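Local coordinates for similarities with probable monooxygenase (Photorhabdus luminescens, PDB 4HB9), which binds flavin-adenine dinucleotide and is probably a flavin-dependent monooxygenase of the aromatic-ring-hydroxylase type, at residues Ser360-Glu363 with Gln364-Ala368; Ala370-Ile373 with Val374-Leu378; Asp337-Leu340 with Leu341-Leu345. All blocks are in the same frame, centred on the assembly; numbering follows the deposited sequence.

Interaction 1: residues Ser360-Glu363 with Gln364-Ala368; sequences SDYE and QQMRA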
# COMPACT_ATOMS: atom_id res chain seq x y z
N SER A 360 4.95 -22.14 8.36
CA SER A 360 3.96 -22.80 7.49
C SER A 360 2.53 -22.41 7.77
O SER A 360 1.74 -22.22 6.82
CB SER A 360 4.09 -24.34 7.63
OG SER A 360 3.30 -24.94 6.64
N ASP A 361 2.18 -22.31 9.05
CA ASP A 361 0.85 -21.90 9.52
C ASP A 361 0.56 -20.48 9.04
O ASP A 361 -0.55 -20.19 8.53
CB ASP A 361 0.79 -21.97 11.07
CG ASP A 361 -0.60 -21.73 11.66
OD1 ASP A 361 -1.63 -21.75 10.95
OD2 ASP A 361 -0.70 -21.52 12.90
N TYR A 362 1.53 -19.59 9.27
CA TYR A 362 1.43 -18.20 8.79
C TYR A 362 1.15 -18.18 7.27
O TYR A 362 0.23 -17.53 6.81
CB TYR A 362 2.71 -17.42 9.11
CG TYR A 362 2.90 -16.19 8.21
CD1 TYR A 362 2.04 -15.10 8.29
CD2 TYR A 362 3.89 -16.16 7.25
CE1 TYR A 362 2.20 -14.00 7.44
CE2 TYR A 362 4.06 -15.08 6.41
CZ TYR A 362 3.21 -14.00 6.51
OH TYR A 362 3.39 -12.93 5.65
N GLU A 363 1.97 -18.91 6.52
CA GLU A 363 1.90 -18.91 5.06
C GLU A 363 0.58 -19.44 4.55
O GLU A 363 0.01 -18.90 3.58
CB GLU A 363 3.09 -19.65 4.43
CG GLU A 363 4.40 -18.89 4.63
CD GLU A 363 5.61 -19.66 4.19
OE1 GLU A 363 5.52 -20.91 4.21
OE2 GLU A 363 6.67 -19.03 3.88
N GLN A 364 0.05 -20.47 5.20
CA GLN A 364 -1.22 -21.06 4.79
C GLN A 364 -2.39 -20.09 5.06
O GLN A 364 -3.26 -19.89 4.20
CB GLN A 364 -1.44 -22.41 5.50
CG GLN A 364 -2.60 -23.21 4.98
CD GLN A 364 -2.35 -23.89 3.63
OE1 GLN A 364 -1.29 -23.75 3.01
NE2 GLN A 364 -3.36 -24.60 3.15
N GLN A 365 -2.42 -19.47 6.23
CA GLN A 365 -3.44 -18.48 6.54
C GLN A 365 -3.33 -17.29 5.61
O GLN A 365 -4.34 -16.76 5.14
CB GLN A 365 -3.36 -18.00 7.99
CG GLN A 365 -3.69 -19.09 9.00
CD GLN A 365 -3.98 -18.55 10.38
OE1 GLN A 365 -4.60 -17.49 10.54
NE2 GLN A 365 -3.55 -19.29 11.39
N MSE A 366 -2.11 -16.86 5.35
CA MSE A 366 -1.87 -15.67 4.54
C MSE A 366 -2.34 -15.92 3.13
O MSE A 366 -3.01 -15.07 2.54
CB MSE A 366 -0.41 -15.29 4.61
CG MSE A 366 -0.08 -14.06 3.76
SE MSE A 366 0.52 -14.62 1.97
CE MSE A 366 2.31 -15.18 2.57
N ARG A 367 -2.00 -17.08 2.56
CA ARG A 367 -2.49 -17.43 1.23
C ARG A 367 -4.01 -17.38 1.13
O ARG A 367 -4.54 -16.93 0.10
CB ARG A 367 -1.98 -18.82 0.79
CG ARG A 367 -0.56 -18.82 0.26
CD ARG A 367 -0.19 -20.14 -0.42
NE ARG A 367 -0.25 -21.24 0.54
CZ ARG A 367 0.75 -21.63 1.32
NH1 ARG A 367 1.95 -21.07 1.26
NH2 ARG A 367 0.55 -22.63 2.16
N ALA A 368 -4.72 -17.81 2.17
CA ALA A 368 -6.19 -17.82 2.12
C ALA A 368 -6.76 -16.41 1.95
O ALA A 368 -7.58 -16.19 1.06
CB ALA A 368 -6.79 -18.45 3.36
O HOH W 1 1.85 -23.65 4.51
O HOH W 2 3.91 -22.41 2.61
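Asp-361 and Gln-365, one helical turn apart, are joined by a side-chain hydrogen bond from Gln-365 NE2 to Asp-361 OD1 (3.2 Å). The bond is nearly straight at 168° and lies close to the amide plane, yet it meets the oxygen from above the carboxylate plane; the carboxylate and amide planes are 55° apart. Asp-361 OD2 is taken by a salt bridge to Lys-344. Underneath run the i to i+4 bonds of helix 355-386, the long helix that follows 330-349 in this FAD-binding fold; among them Met-366 N donates to Tyr-362 O at 2.8 Å. The tyrosine ring carries CB of the selenomethionine Met-366 over one face, and its OH is hydrogen-bonded to the carbonyl of Leu-315. Glu-363 O receives Arg-367 N at 2.9 Å and also lies 3.6 Å above the centre of the Arg-367 guanidinium, whose bend at chi3 (-63°) folds the group back over this turn. Two waters sit at the guanidinium edge. One accepts from Arg-367 NH2, donates to Ser-360 O and is also hydrogen-bonded to Ser-360 OG; the other accepts from Arg-367 NH1 and donates to Glu-363 OE1 at 2.7 Å, bridging opposite charges not in direct contact. Glu-363 is further held by Ser-310 at OE1 and by Thr-314 and Trp-308 at OE2, while Arg-367 makes a cation-pi contact with Trp-308.

Interaction 2: residues Ala370-Ile373 with Val374-Leu378; sequences ANEI and VGISL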
# COMPACT_ATOMS: atom_id res chain seq x y z
N ALA A 370 -4.97 -13.69 1.10
CA ALA A 370 -4.31 -13.09 -0.07
C ALA A 370 -5.05 -13.42 -1.37
O ALA A 370 -5.35 -12.52 -2.18
CB ALA A 370 -2.87 -13.55 -0.18
N ASN A 371 -5.35 -14.70 -1.56
CA ASN A 371 -6.06 -15.14 -2.76
C ASN A 371 -7.45 -14.51 -2.84
O ASN A 371 -7.90 -14.07 -3.91
CB ASN A 371 -6.15 -16.67 -2.82
CG ASN A 371 -4.82 -17.32 -3.17
OD1 ASN A 371 -3.98 -16.75 -3.91
ND2 ASN A 371 -4.61 -18.54 -2.67
N GLU A 372 -8.15 -14.44 -1.72
CA GLU A 372 -9.46 -13.82 -1.73
C GLU A 372 -9.34 -12.35 -2.14
O GLU A 372 -10.10 -11.87 -2.98
CB GLU A 372 -10.16 -13.95 -0.36
CG GLU A 372 -11.47 -13.16 -0.30
CD GLU A 372 -12.28 -13.42 0.97
OE1 GLU A 372 -12.00 -14.42 1.68
OE2 GLU A 372 -13.21 -12.63 1.27
N ILE A 373 -8.39 -11.64 -1.56
CA ILE A 373 -8.27 -10.20 -1.82
C ILE A 373 -7.89 -9.91 -3.27
O ILE A 373 -8.46 -9.01 -3.92
CB ILE A 373 -7.28 -9.55 -0.82
CG1 ILE A 373 -7.91 -9.55 0.56
CG2 ILE A 373 -6.97 -8.12 -1.23
CD1 ILE A 373 -6.91 -9.36 1.68
N VAL A 374 -6.94 -10.67 -3.80
CA VAL A 374 -6.48 -10.53 -5.19
C VAL A 374 -7.66 -10.70 -6.14
O VAL A 374 -7.82 -9.93 -7.09
CB VAL A 374 -5.36 -11.55 -5.53
CG1 VAL A 374 -5.15 -11.70 -7.03
CG2 VAL A 374 -4.07 -11.13 -4.87
N GLY A 375 -8.48 -11.71 -5.87
CA GLY A 375 -9.69 -11.96 -6.63
C GLY A 375 -10.66 -10.79 -6.59
O GLY A 375 -11.18 -10.39 -7.64
N ILE A 376 -10.90 -10.24 -5.40
CA ILE A 376 -11.77 -9.08 -5.26
C ILE A 376 -11.23 -7.87 -6.03
O ILE A 376 -11.99 -7.22 -6.77
CB ILE A 376 -11.98 -8.69 -3.77
CG1 ILE A 376 -12.76 -9.79 -3.04
CG2 ILE A 376 -12.75 -7.38 -3.67
CD1 ILE A 376 -12.75 -9.65 -1.53
N SER A 377 -9.93 -7.61 -5.90
CA SER A 377 -9.26 -6.52 -6.64
C SER A 377 -9.37 -6.66 -8.16
O SER A 377 -9.63 -5.68 -8.87
CB SER A 377 -7.78 -6.44 -6.27
OG SER A 377 -7.63 -6.08 -4.93
N LEU A 378 -9.14 -7.86 -8.66
CA LEU A 378 -9.24 -8.12 -10.07
C LEU A 378 -10.66 -7.86 -10.58
O LEU A 378 -10.85 -7.15 -11.56
CB LEU A 378 -8.82 -9.56 -10.37
CG LEU A 378 -8.80 -9.97 -11.84
CD1 LEU A 378 -7.92 -9.06 -12.69
CD2 LEU A 378 -8.30 -11.39 -11.95
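Ile-376 packs back along its own helix against Glu-372, one turn earlier, the two side chains running alongside each other in one direction. From the backbone outward, CB of Ile-376 rests 3.5 Å from Ile-373 O. CG1 follows at 3.4 Å from Glu-372 O, the carbonyl that also accepts the Ile-376 amide. At the tip, CD1 lies 3.7 Å from that same Glu-372 O and 3.9 Å from Glu-372 CG, so the methyl touches the CG methylene, with OE2 next. Placing CG1 beside the backbone N (chi1 -66°) directs this branch back toward the preceding turn, and the extended chain beyond it carries CD1 to the glutamate.

A polar contact marks another side of the helix. Ser-377 OG donates to Ile-373 O at 3.2 Å from above the carbonyl plane, 43° out of it, while Ser-377 N reaches the same oxygen at 2.8 Å. Two donors of one residue thus grip a single carbonyl; bonding back to the carbonyl four residues earlier is a common way for a helix to satisfy a serine hydroxyl. Val-374 brings CG2 to 3.3 Å from Ala-370 O, over the turn that its own amide closes.

All this belongs to helix 355-386, where the side chain of Ile-373 is about 9 Å from the bound FAD. Asn-371 is hydrogen-bonded through OD1 to the backbone N of Leu-305, Ile-373 touches Ser-329 and Ser-377 touches Met-326, so loops between strand 295-301 and helix 330-349 border this part of the helix.

Interaction 3: residues Asp337-Leu340 with Leu341-Leu345; sequences DALL and LTQKL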
# COMPACT_ATOMS: atom_id res chain seq x y z
N ASP A 337 -0.61 -9.21 7.74
CA ASP A 337 0.49 -10.19 7.68
C ASP A 337 1.44 -10.02 8.88
O ASP A 337 1.85 -11.01 9.51
CB ASP A 337 1.35 -10.01 6.45
CG ASP A 337 0.66 -10.38 5.13
OD1 ASP A 337 -0.45 -10.96 5.09
OD2 ASP A 337 1.26 -10.03 4.09
N ALA A 338 1.77 -8.78 9.20
CA ALA A 338 2.74 -8.49 10.29
C ALA A 338 2.23 -8.96 11.64
O ALA A 338 2.96 -9.57 12.43
CB ALA A 338 3.08 -7.00 10.30
N LEU A 339 0.95 -8.73 11.90
CA LEU A 339 0.33 -9.20 13.13
C LEU A 339 0.33 -10.74 13.17
O LEU A 339 0.67 -11.37 14.16
CB LEU A 339 -1.10 -8.68 13.23
CG LEU A 339 -1.86 -9.19 14.46
CD1 LEU A 339 -1.16 -8.80 15.73
CD2 LEU A 339 -3.28 -8.68 14.48
N LEU A 340 -0.09 -11.33 12.07
CA LEU A 340 -0.12 -12.79 11.99
C LEU A 340 1.25 -13.44 12.17
O LEU A 340 1.41 -14.38 12.96
CB LEU A 340 -0.74 -13.21 10.67
CG LEU A 340 -0.94 -14.73 10.53
CD1 LEU A 340 -1.81 -15.25 11.67
CD2 LEU A 340 -1.53 -14.98 9.16
N LEU A 341 2.25 -12.95 11.45
CA LEU A 341 3.60 -13.49 11.56
C LEU A 341 4.21 -13.25 12.94
O LEU A 341 4.90 -14.11 13.47
CB LEU A 341 4.50 -12.94 10.47
CG LEU A 341 5.91 -13.55 10.36
CD1 LEU A 341 5.88 -15.08 10.30
CD2 LEU A 341 6.61 -12.98 9.16
N THR A 342 3.93 -12.09 13.54
CA THR A 342 4.30 -11.86 14.95
C THR A 342 3.77 -12.98 15.85
O THR A 342 4.51 -13.55 16.66
CB THR A 342 3.74 -10.51 15.45
OG1 THR A 342 4.35 -9.45 14.73
CG2 THR A 342 4.01 -10.34 16.93
N GLN A 343 2.47 -13.24 15.74
CA GLN A 343 1.82 -14.22 16.58
C GLN A 343 2.41 -15.62 16.38
O GLN A 343 2.63 -16.35 17.35
CB GLN A 343 0.31 -14.25 16.32
CG GLN A 343 -0.41 -13.00 16.77
CD GLN A 343 -1.83 -12.89 16.22
OE1 GLN A 343 -2.20 -13.59 15.29
NE2 GLN A 343 -2.59 -11.98 16.77
N LYS A 344 2.70 -15.99 15.13
CA LYS A 344 3.29 -17.31 14.85
C LYS A 344 4.75 -17.41 15.32
O LYS A 344 5.12 -18.39 15.96
CB LYS A 344 3.13 -17.67 13.36
CG LYS A 344 1.68 -17.71 12.91
CD LYS A 344 0.77 -18.51 13.84
CE LYS A 344 -0.66 -18.55 13.35
NZ LYS A 344 -1.50 -19.41 14.22
N LEU A 345 5.57 -16.39 15.08
CA LEU A 345 6.94 -16.42 15.59
C LEU A 345 6.95 -16.36 17.12
O LEU A 345 7.78 -17.01 17.76
CB LEU A 345 7.82 -15.32 14.97
CG LEU A 345 8.10 -15.51 13.47
CD1 LEU A 345 8.79 -14.30 12.90
CD2 LEU A 345 8.91 -16.78 13.14
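Asp-337 O accepts the amide of Leu-341 at 2.8 Å. Its carboxylate leads elsewhere: OD1 is hydrogen-bonded to Tyr-369 and His-321, and OD2 to the backbone N of Gly-317, so both oxygens of this buried group are satisfied.

Ala-338 follows with a carbonyl that serves two donors of Thr-342. The amide comes at 2.9 Å from Ala-338 O and OG1 at 2.7 Å, reaching the oxygen from opposite faces of its plane. The threonine hydroxyl lies beside its own backbone N (chi1 -65°), a setting that turns it back onto the previous turn and satisfies it there.

At Leu-339 the contact becomes mixed. Its CD1 lies 3.6 Å from Gln-343 NE2, with the two side chains set at a slant, while Gln-343 CG sits 3.3 Å from Leu-339 O; the leucine also packs on helix 49-58.

Leu-340 closes the segment. Its CD1 meets CE of Lys-344 at 3.9 Å, for the lysine is bent at chi2 (-48°) before its straight end runs on toward Asp-361 of helix 355-386.

Through the methyl of Ala-338, which packs on Cys-15 and Leu-16, helix 330-349 lies against helix 11-22, which with strand 3-7 and the glycine-rich turn carries a GxGxxG pattern, consistent with a Rossmann-type dinucleotide-binding fold; the side chain of Ala-338 lies about 5 Å from Gly-12, which binds FAD.

Interactions 1 and 2 are successive portions of helix 355-386, whereas interaction 3 lies on the preceding helix 330-349. Interactions 1 and 3 are partly buried and touch directly, through the Asp-361 to Lys-344 salt bridge and the packing of Tyr-362 and Met-366 on Asp-337, so they join the two helices. Interaction 2 is a surface contact that does not touch interaction 3, their nearest atoms being about 6 Å apart. Chemistry follows place: charges, amides and bridging waters dominate interaction 1, whereas interaction 2 is mostly backbone bonding, with short aliphatic branches lying against carbonyls. Interaction 3 combines leucines with polar chains. A hydroxyl doubling its amide's bond to one carbonyl recurs in interactions 2 and 3.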